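PDB 5HBA: uncharacterized protein from Danio rerio, which is the A-chain globular domain of complement C1q and probably serves in innate immunity as a target-recognition module of the classical complement pathway. Local coordinates for residues Q17-V22 with C63-S68; S75-D80 with E107-D112; L96-L99 with K103-I106. All coordinates share one frame; numbering follows the deposited sequence.

Contact 1. Residues Q17-V22 with C63-S68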
loop_
_atom_site.group_PDB
_atom_site.type_symbol
_atom_site.label_atom_id
_atom_site.label_comp_id
_atom_site.label_asym_id
_atom_site.label_seq_id
_atom_site.Cartn_x
_atom_site.Cartn_y
_atom_site.Cartn_z
ATOM N N GLN A 17 -12.490 9.954 16.428
ATOM C CA GLN A 17 -12.280 11.378 16.668
ATOM C C GLN A 17 -11.282 11.999 15.698
ATOM O O GLN A 17 -10.279 11.369 15.353
ATOM C CB GLN A 17 -11.751 11.575 18.081
ATOM C CG GLN A 17 -12.750 11.250 19.173
ATOM C CD GLN A 17 -13.854 12.282 19.255
ATOM O OE1 GLN A 17 -13.593 13.491 19.289
ATOM N NE2 GLN A 17 -15.095 11.816 19.275
ATOM N N TYR A 18 -11.552 13.230 15.273
ATOM C CA TYR A 18 -10.591 13.983 14.477
ATOM C C TYR A 18 -9.396 14.397 15.336
ATOM O O TYR A 18 -9.540 14.691 16.536
ATOM C CB TYR A 18 -11.238 15.228 13.874
ATOM C CG TYR A 18 -12.212 14.946 12.744
ATOM C CD1 TYR A 18 -11.805 14.254 11.602
ATOM C CD2 TYR A 18 -13.525 15.403 12.799
ATOM C CE1 TYR A 18 -12.691 14.010 10.547
ATOM C CE2 TYR A 18 -14.419 15.166 11.747
ATOM C CZ TYR A 18 -13.990 14.467 10.632
ATOM O OH TYR A 18 -14.864 14.226 9.604
ATOM N N LYS A 19 -8.222 14.379 14.717
ATOM C CA LYS A 19 -6.979 14.864 15.320
ATOM C C LYS A 19 -6.584 14.132 16.604
ATOM O O LYS A 19 -5.958 14.707 17.490
ATOM C CB LYS A 19 -7.030 16.388 15.526
ATOM C CG LYS A 19 -7.435 17.156 14.270
ATOM C CD LYS A 19 -7.510 18.669 14.527
ATOM C CE LYS A 19 -6.131 19.282 14.787
ATOM N NZ LYS A 19 -5.245 19.218 13.586
ATOM N N GLN A 20 -6.962 12.859 16.691
ATOM C CA GLN A 20 -6.494 11.957 17.735
ATOM C C GLN A 20 -6.084 10.673 17.041
ATOM O O GLN A 20 -6.607 10.362 15.958
ATOM C CB GLN A 20 -7.620 11.647 18.736
ATOM C CG GLN A 20 -8.092 12.864 19.519
ATOM C CD GLN A 20 -9.058 12.508 20.643
ATOM O OE1 GLN A 20 -9.646 11.427 20.660
ATOM N NE2 GLN A 20 -9.217 13.424 21.594
ATOM N N PRO A 21 -5.168 9.909 17.653
ATOM C CA PRO A 21 -4.776 8.645 17.020
ATOM C C PRO A 21 -5.956 7.697 16.832
ATOM O O PRO A 21 -6.777 7.518 17.741
ATOM C CB PRO A 21 -3.768 8.052 18.008
ATOM C CG PRO A 21 -3.162 9.248 18.673
ATOM C CD PRO A 21 -4.258 10.293 18.751
ATOM N N VAL A 22 -6.042 7.099 15.651
ATOM C CA VAL A 22 -7.041 6.059 15.419
ATOM C C VAL A 22 -6.770 4.910 16.366
ATOM O O VAL A 22 -5.621 4.440 16.464
ATOM C CB VAL A 22 -6.974 5.513 13.981
ATOM C CG1 VAL A 22 -8.016 4.387 13.788
ATOM C CG2 VAL A 22 -7.196 6.632 12.971
ATOM N N CYS A 63 -9.773 11.999 5.105
ATOM C CA CYS A 63 -8.401 12.475 5.172
ATOM C C CYS A 63 -7.712 11.844 6.386
ATOM O O CYS A 63 -8.250 11.869 7.500
ATOM C CB CYS A 63 -8.379 13.994 5.300
ATOM S SG CYS A 63 -8.556 14.876 3.732
ATOM N N LEU A 64 -6.533 11.271 6.159
ATOM C CA LEU A 64 -5.737 10.697 7.233
ATOM C C LEU A 64 -4.295 11.165 7.148
ATOM O O LEU A 64 -3.734 11.335 6.049
ATOM C CB LEU A 64 -5.803 9.168 7.195
ATOM C CG LEU A 64 -7.107 8.533 7.690
ATOM C CD1 LEU A 64 -7.301 7.199 7.039
ATOM C CD2 LEU A 64 -7.081 8.340 9.216
ATOM N N ARG A 65 -3.695 11.398 8.311
ATOM C CA ARG A 65 -2.279 11.720 8.366
ATOM C C ARG A 65 -1.529 10.546 8.955
ATOM O O ARG A 65 -2.002 9.918 9.904
ATOM C CB ARG A 65 -2.036 12.953 9.242
ATOM C CG ARG A 65 -2.439 14.254 8.613
ATOM C CD ARG A 65 -1.850 15.454 9.374
ATOM N NE ARG A 65 -2.262 16.705 8.737
ATOM C CZ ARG A 65 -3.295 17.438 9.140
ATOM N NH1 ARG A 65 -4.003 17.064 10.195
ATOM N NH2 ARG A 65 -3.612 18.553 8.496
ATOM N N LEU A 66 -0.367 10.235 8.391
ATOM C CA LEU A 66 0.565 9.343 9.079
ATOM C C LEU A 66 1.528 10.234 9.851
ATOM O O LEU A 66 2.154 11.128 9.267
ATOM C CB LEU A 66 1.334 8.473 8.079
ATOM C CG LEU A 66 2.430 7.567 8.643
ATOM C CD1 LEU A 66 1.812 6.370 9.422
ATOM C CD2 LEU A 66 3.306 7.081 7.501
ATOM N N LYS A 67 1.643 10.010 11.157
ATOM C CA LYS A 67 2.426 10.903 12.011
ATOM C C LYS A 67 3.451 10.144 12.854
ATOM O O LYS A 67 3.296 8.946 13.093
ATOM C CB LYS A 67 1.497 11.720 12.932
ATOM C CG LYS A 67 0.633 12.773 12.215
ATOM C CD LYS A 67 -0.123 13.672 13.206
ATOM C CE LYS A 67 0.707 14.881 13.667
ATOM N NZ LYS A 67 0.888 15.889 12.566
ATOM N N SER A 68 4.501 10.841 13.300
ATOM C CA SER A 68 5.478 10.260 14.234
ATOM C C SER A 68 5.987 11.299 15.237
ATOM O O SER A 68 5.923 12.504 14.977
ATOM C CB SER A 68 6.695 9.714 13.482
ATOM O OG SER A 68 7.516 10.783 13.027
#

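Contact 2. Residues S75-D80 with E107-D112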
loop_
_atom_site.group_PDB
_atom_site.type_symbol
_atom_site.label_atom_id
_atom_site.label_comp_id
_atom_site.label_asym_id
_atom_site.label_seq_id
_atom_site.Cartn_x
_atom_site.Cartn_y
_atom_site.Cartn_z
ATOM N N SER A 75 4.820 14.061 9.077
ATOM C CA SER A 75 3.392 14.335 8.946
ATOM C C SER A 75 3.020 14.241 7.467
ATOM O O SER A 75 3.263 15.179 6.699
ATOM C CB SER A 75 3.067 15.725 9.508
ATOM O OG SER A 75 1.670 15.945 9.552
ATOM N N LEU A 76 2.476 13.095 7.057
ATOM C CA LEU A 76 2.107 12.885 5.650
ATOM C C LEU A 76 0.595 12.741 5.533
ATOM O O LEU A 76 -0.010 11.963 6.276
ATOM C CB LEU A 76 2.782 11.626 5.091
ATOM C CG LEU A 76 4.305 11.592 5.089
ATOM C CD1 LEU A 76 4.760 10.199 4.746
ATOM C CD2 LEU A 76 4.865 12.613 4.077
ATOM N N SER A 77 -0.004 13.466 4.593
ATOM C CA SER A 77 -1.460 13.473 4.417
ATOM C C SER A 77 -1.903 12.671 3.196
ATOM O O SER A 77 -1.274 12.714 2.131
ATOM C CB SER A 77 -1.979 14.918 4.278
ATOM O OG SER A 77 -1.715 15.668 5.455
ATOM N N PHE A 78 -3.010 11.956 3.347
ATOM C CA PHE A 78 -3.583 11.182 2.260
ATOM C C PHE A 78 -5.079 11.417 2.295
ATOM O O PHE A 78 -5.728 11.060 3.273
ATOM C CB PHE A 78 -3.264 9.694 2.447
ATOM C CG PHE A 78 -1.789 9.404 2.514
ATOM C CD1 PHE A 78 -1.043 9.224 1.348
ATOM C CD2 PHE A 78 -1.138 9.350 3.735
ATOM C CE1 PHE A 78 0.338 8.980 1.415
ATOM C CE2 PHE A 78 0.233 9.101 3.811
ATOM C CZ PHE A 78 0.968 8.919 2.651
ATOM N N CYS A 79 -5.606 12.032 1.236
ATOM C CA CYS A 79 -6.994 12.498 1.197
ATOM C C CYS A 79 -7.775 12.006 -0.032
ATOM O O CYS A 79 -7.320 12.147 -1.178
ATOM C CB CYS A 79 -7.032 14.035 1.184
ATOM S SG CYS A 79 -6.747 14.897 2.739
ATOM N N ASP A 80 -8.958 11.446 0.219
ATOM C CA ASP A 80 -9.955 11.232 -0.830
ATOM C C ASP A 80 -11.045 12.293 -0.663
ATOM O O ASP A 80 -11.826 12.237 0.296
ATOM C CB ASP A 80 -10.589 9.840 -0.716
ATOM C CG ASP A 80 -9.786 8.755 -1.435
ATOM O OD1 ASP A 80 -8.708 9.064 -1.973
ATOM O OD2 ASP A 80 -10.225 7.579 -1.436
ATOM N N GLU A 107 -4.187 9.274 12.181
ATOM C CA GLU A 107 -5.004 10.381 12.653
ATOM C C GLU A 107 -5.884 10.918 11.519
ATOM O O GLU A 107 -5.400 11.196 10.407
ATOM C CB GLU A 107 -4.098 11.450 13.295
ATOM C CG GLU A 107 -4.770 12.636 13.901
ATOM C CD GLU A 107 -3.760 13.588 14.542
ATOM O OE1 GLU A 107 -2.538 13.313 14.463
ATOM O OE2 GLU A 107 -4.186 14.611 15.111
ATOM N N PRO A 108 -7.179 10.899 11.739
ATOM C CA PRO A 108 -8.078 11.521 10.768
ATOM C C PRO A 108 -8.127 13.030 10.968
ATOM O O PRO A 108 -7.883 13.512 12.084
ATOM C CB PRO A 108 -9.451 10.915 11.105
ATOM C CG PRO A 108 -9.196 9.857 12.168
ATOM C CD PRO A 108 -7.916 10.246 12.839
ATOM N N PHE A 109 -8.424 13.759 9.896
ATOM C CA PHE A 109 -8.720 15.188 9.976
ATOM C C PHE A 109 -9.796 15.571 8.955
ATOM O O PHE A 109 -10.109 14.789 8.055
ATOM C CB PHE A 109 -7.454 16.045 9.833
ATOM C CG PHE A 109 -6.788 15.976 8.477
ATOM C CD1 PHE A 109 -5.980 14.897 8.132
ATOM C CD2 PHE A 109 -6.910 17.035 7.572
ATOM C CE1 PHE A 109 -5.344 14.851 6.890
ATOM C CE2 PHE A 109 -6.263 17.006 6.330
ATOM C CZ PHE A 109 -5.486 15.913 5.986
ATOM N N ALA A 110 -10.404 16.739 9.130
ATOM C CA ALA A 110 -11.371 17.230 8.157
ATOM C C ALA A 110 -10.637 18.126 7.161
ATOM O O ALA A 110 -10.365 19.300 7.438
ATOM C CB ALA A 110 -12.497 17.985 8.838
ATOM N N GLY A 111 -10.305 17.549 6.011
ATOM C CA GLY A 111 -9.528 18.225 4.984
ATOM C C GLY A 111 -10.157 19.463 4.374
ATOM O O GLY A 111 -9.472 20.241 3.718
ATOM N N ASP A 112 -11.459 19.644 4.563
ATOM C CA ASP A 112 -12.112 20.881 4.138
ATOM C C ASP A 112 -13.375 21.118 4.976
ATOM O O ASP A 112 -13.624 20.393 5.945
ATOM C CB ASP A 112 -12.409 20.872 2.622
ATOM C CG ASP A 112 -13.414 19.790 2.212
ATOM O OD1 ASP A 112 -13.802 18.960 3.064
ATOM O OD2 ASP A 112 -13.812 19.761 1.020
#

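Contact 3. Residues L96-L99 with K103-I106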
loop_
_atom_site.group_PDB
_atom_site.type_symbol
_atom_site.label_atom_id
_atom_site.label_comp_id
_atom_site.label_asym_id
_atom_site.label_seq_id
_atom_site.Cartn_x
_atom_site.Cartn_y
_atom_site.Cartn_z
ATOM N N LEU A 96 10.210 4.779 7.273
ATOM C CA LEU A 96 10.657 5.731 8.287
ATOM C C LEU A 96 11.814 5.189 9.127
ATOM O O LEU A 96 11.860 3.999 9.443
ATOM C CB LEU A 96 9.492 6.071 9.226
ATOM C CG LEU A 96 8.208 6.627 8.605
ATOM C CD1 LEU A 96 7.146 6.843 9.689
ATOM C CD2 LEU A 96 8.493 7.919 7.872
ATOM N N THR A 97 12.726 6.079 9.511
ATOM C CA THR A 97 13.799 5.753 10.444
ATOM C C THR A 97 13.347 6.150 11.838
ATOM O O THR A 97 12.992 7.312 12.062
ATOM C CB THR A 97 15.082 6.556 10.116
ATOM O OG1 THR A 97 15.414 6.378 8.738
ATOM C CG2 THR A 97 16.241 6.088 10.977
ATOM N N LEU A 98 13.363 5.203 12.774
ATOM C CA LEU A 98 12.861 5.472 14.113
ATOM C C LEU A 98 13.912 5.232 15.200
ATOM O O LEU A 98 14.738 4.321 15.093
ATOM C CB LEU A 98 11.624 4.619 14.401
ATOM C CG LEU A 98 10.424 4.708 13.453
ATOM C CD1 LEU A 98 9.365 3.693 13.877
ATOM C CD2 LEU A 98 9.836 6.111 13.450
ATOM N N LEU A 99 13.873 6.051 16.248
ATOM C CA LEU A 99 14.711 5.823 17.427
ATOM C C LEU A 99 13.878 5.148 18.503
ATOM O O LEU A 99 12.648 5.119 18.408
ATOM C CB LEU A 99 15.270 7.143 17.961
ATOM C CG LEU A 99 16.146 7.882 16.951
ATOM C CD1 LEU A 99 16.723 9.178 17.507
ATOM C CD2 LEU A 99 17.251 6.946 16.509
ATOM N N LYS A 103 7.090 7.261 18.466
ATOM C CA LYS A 103 5.750 6.718 18.266
ATOM C C LYS A 103 5.287 6.979 16.836
ATOM O O LYS A 103 5.683 7.979 16.235
ATOM C CB LYS A 103 4.774 7.331 19.274
ATOM C CG LYS A 103 5.087 6.937 20.720
ATOM C CD LYS A 103 4.127 7.570 21.717
ATOM C CE LYS A 103 4.482 7.164 23.147
ATOM N NZ LYS A 103 4.225 5.707 23.434
ATOM N N VAL A 104 4.482 6.069 16.284
ATOM C CA VAL A 104 3.922 6.251 14.939
ATOM C C VAL A 104 2.439 5.916 14.982
ATOM O O VAL A 104 2.023 4.957 15.654
ATOM C CB VAL A 104 4.643 5.384 13.883
ATOM C CG1 VAL A 104 4.054 5.624 12.486
ATOM C CG2 VAL A 104 6.143 5.693 13.868
ATOM N N TRP A 105 1.630 6.715 14.291
ATOM C CA TRP A 105 0.196 6.477 14.311
ATOM C C TRP A 105 -0.481 7.087 13.094
ATOM O O TRP A 105 0.157 7.786 12.299
ATOM C CB TRP A 105 -0.417 7.013 15.613
ATOM C CG TRP A 105 -0.468 8.534 15.745
ATOM C CD1 TRP A 105 -1.557 9.326 15.519
ATOM C CD2 TRP A 105 0.586 9.420 16.175
ATOM N NE1 TRP A 105 -1.246 10.646 15.762
ATOM C CE2 TRP A 105 0.067 10.733 16.170
ATOM C CE3 TRP A 105 1.923 9.238 16.560
ATOM C CZ2 TRP A 105 0.819 11.853 16.525
ATOM C CZ3 TRP A 105 2.679 10.355 16.911
ATOM C CH2 TRP A 105 2.122 11.644 16.897
ATOM N N ILE A 106 -1.771 6.878 13.003
ATOM C CA ILE A 106 -2.634 7.565 12.102
ATOM C C ILE A 106 -3.725 8.267 12.831
ATOM O O ILE A 106 -4.158 7.903 13.854
ATOM C CB ILE A 106 -3.210 6.658 11.018
ATOM C CG1 ILE A 106 -4.064 5.530 11.616
ATOM C CG2 ILE A 106 -2.092 6.105 10.185
ATOM C CD1 ILE A 106 -4.688 4.582 10.625
#

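Contact 1. Residues Q17-V22 with C63-S68
Val-22 and Leu-64 meet on the buried side of this contact, where methyl CG2 of Val-22 comes to 4.1 Å from CD2 of Leu-64. The two branched side chains cross at about a right angle, and a single methyl of each does the touching. Val-22 turns its CG1 anti to the backbone N (chi1 178°), which leaves CG2 as the branch directed at the leucine. Around them Leu-122 lies against Val-22, while Phe-54 and Ala-56 of strand 48-59 lie against Leu-64, so the pair belongs to the hydrophobic interior.

The outer side is different in character. Lys-19 extends from the type II turn of Gln-17 to Gln-20, and its NZ stands 4.2 Å from NH1 of Arg-65, an oblique approach of two like charges with no bond between them. Their proximity would tend to be unfavourable, but the carboxylate of Glu-107, against which the Lys-19 side chain packs, probably tempers it, and Arg-65 is turned to the ring of Phe-109 in a cation-pi contact.

The backbones stay well apart, the nearest CA atoms, of Lys-19 and Arg-65, being 9.0 Å from each other. Strand 103-109 fills the interval, with backbone hydrogen bonds to Lys-19 and Val-22 as well as to Cys-63 and Arg-65. A loop hydrogen-bonded to strand 103-109, its valine turned into the core, is here part of the jelly-roll beta sandwich of the C1q/TNF superfamily.

Contact 2. Residues S75-D80 with E107-D112
Strand 75-80 and the end of strand 103-109 with its following turn share no backbone hydrogen bond, their CA atoms coming no nearer than 7.3 Å, between Cys-79 and Gly-111, because strand 62-68 runs between them. The ring of Phe-109 reaches across strand 62-68. Its CG sits between the backbone N and the carbonyl carbon (chi1 66°), and the far end of the ring reaches the side chains of Ser-77 and Cys-79. CZ of Phe-109 is the main point of contact, 3.6 Å from Cys-79 SG and 3.8 Å from Ser-77 OG. Both heteroatoms approach obliquely; the sulfur lies 4.7 Å from the centroid of the Phe-109 ring and 53° off its normal, a Cys sulfur-aromatic contact.

That sulfur is half of the disulfide to Cys-63, which itself touches Phe-109. The backbone N of Ser-77 is hydrogen-bonded to Tyr-123 OH of the second subunit, so this edge strand lies at a subunit interface. A serine in place of Phe-109 would probably leave the Cys-79 sulfur and the Arg-65 guanidinium without their aromatic partner and the disulfide less covered. The arrangement is a cross-strand disulfide joining neighbouring strands of a C1q-domain sheet, with an aromatic side chain from the next strand laid against it.

Contact 3. Residues L96-L99 with K103-I106
Leu-98 and Val-104 form the tighter of two apolar touches that join the end of strand 87-98 to the start of strand 103-109. A single methyl, CG2 of Val-104, meets both branches of the leucine, standing 3.7 Å from CD2 and 3.8 Å from CD1 of Leu-98. The side chains cross at about a right angle, and the near-equal distances set the valine methyl before the leucine's fork. Val-104 places its other methyl, CG1, anti to the backbone N (chi1 -179°), and from there CG1 is 4.3 Å from CD1 of Leu-96, a looser approach. One valine thus engages two leucines, one with each branch.

Leu-96, Leu-98 and Val-104 all direct their CB atoms at the opposing segment, and all three are buried. No hydrogen bond links the two segments, whose closest CA atoms, of Leu-98 and Lys-103, are 8.3 Å apart. This is packing between the two facing sheets of the C1q-domain jelly roll: strand 87-98 belongs to one and strand 103-109 to the other, and the short connection between them passes from sheet to sheet.

Further out, Phe-52 of strand 48-59 lies against both Leu-98 and Val-104, while Phe-42 touches Leu-98 and Leu-66 touches Val-104. Backbone hydrogen bonds then set the position of each strand within its own sheet. Leu-96 pairs with Tyr-50 and Leu-98 with Gly-48, whereas Val-104 pairs with Phe-42. Within the connection, the carboxylate of Asp-102 accepts a hydrogen bond from Leu-99 N through its OD2.

In the fold
Contacts 1 and 2 sit side by side, their centres about 7 Å apart, joined by the Cys-63 to Cys-79 disulfide. Contact 3 lies farther along the sandwich, its centre about 13 Å from that of contact 1 and 17 Å from that of contact 2. Strand 103-109 serves both contact 2 and contact 3, and in its sheet it neighbours strand 62-68 of contact 1, which in turn neighbours strand 75-80. Along the chain contact 1 is complete before the others begin, and both segments of contact 3 fall between those of contact 2. Together they join a loop and the two facing sheets of one C1q domain, with contacts 2 and 3 also reaching the second subunit.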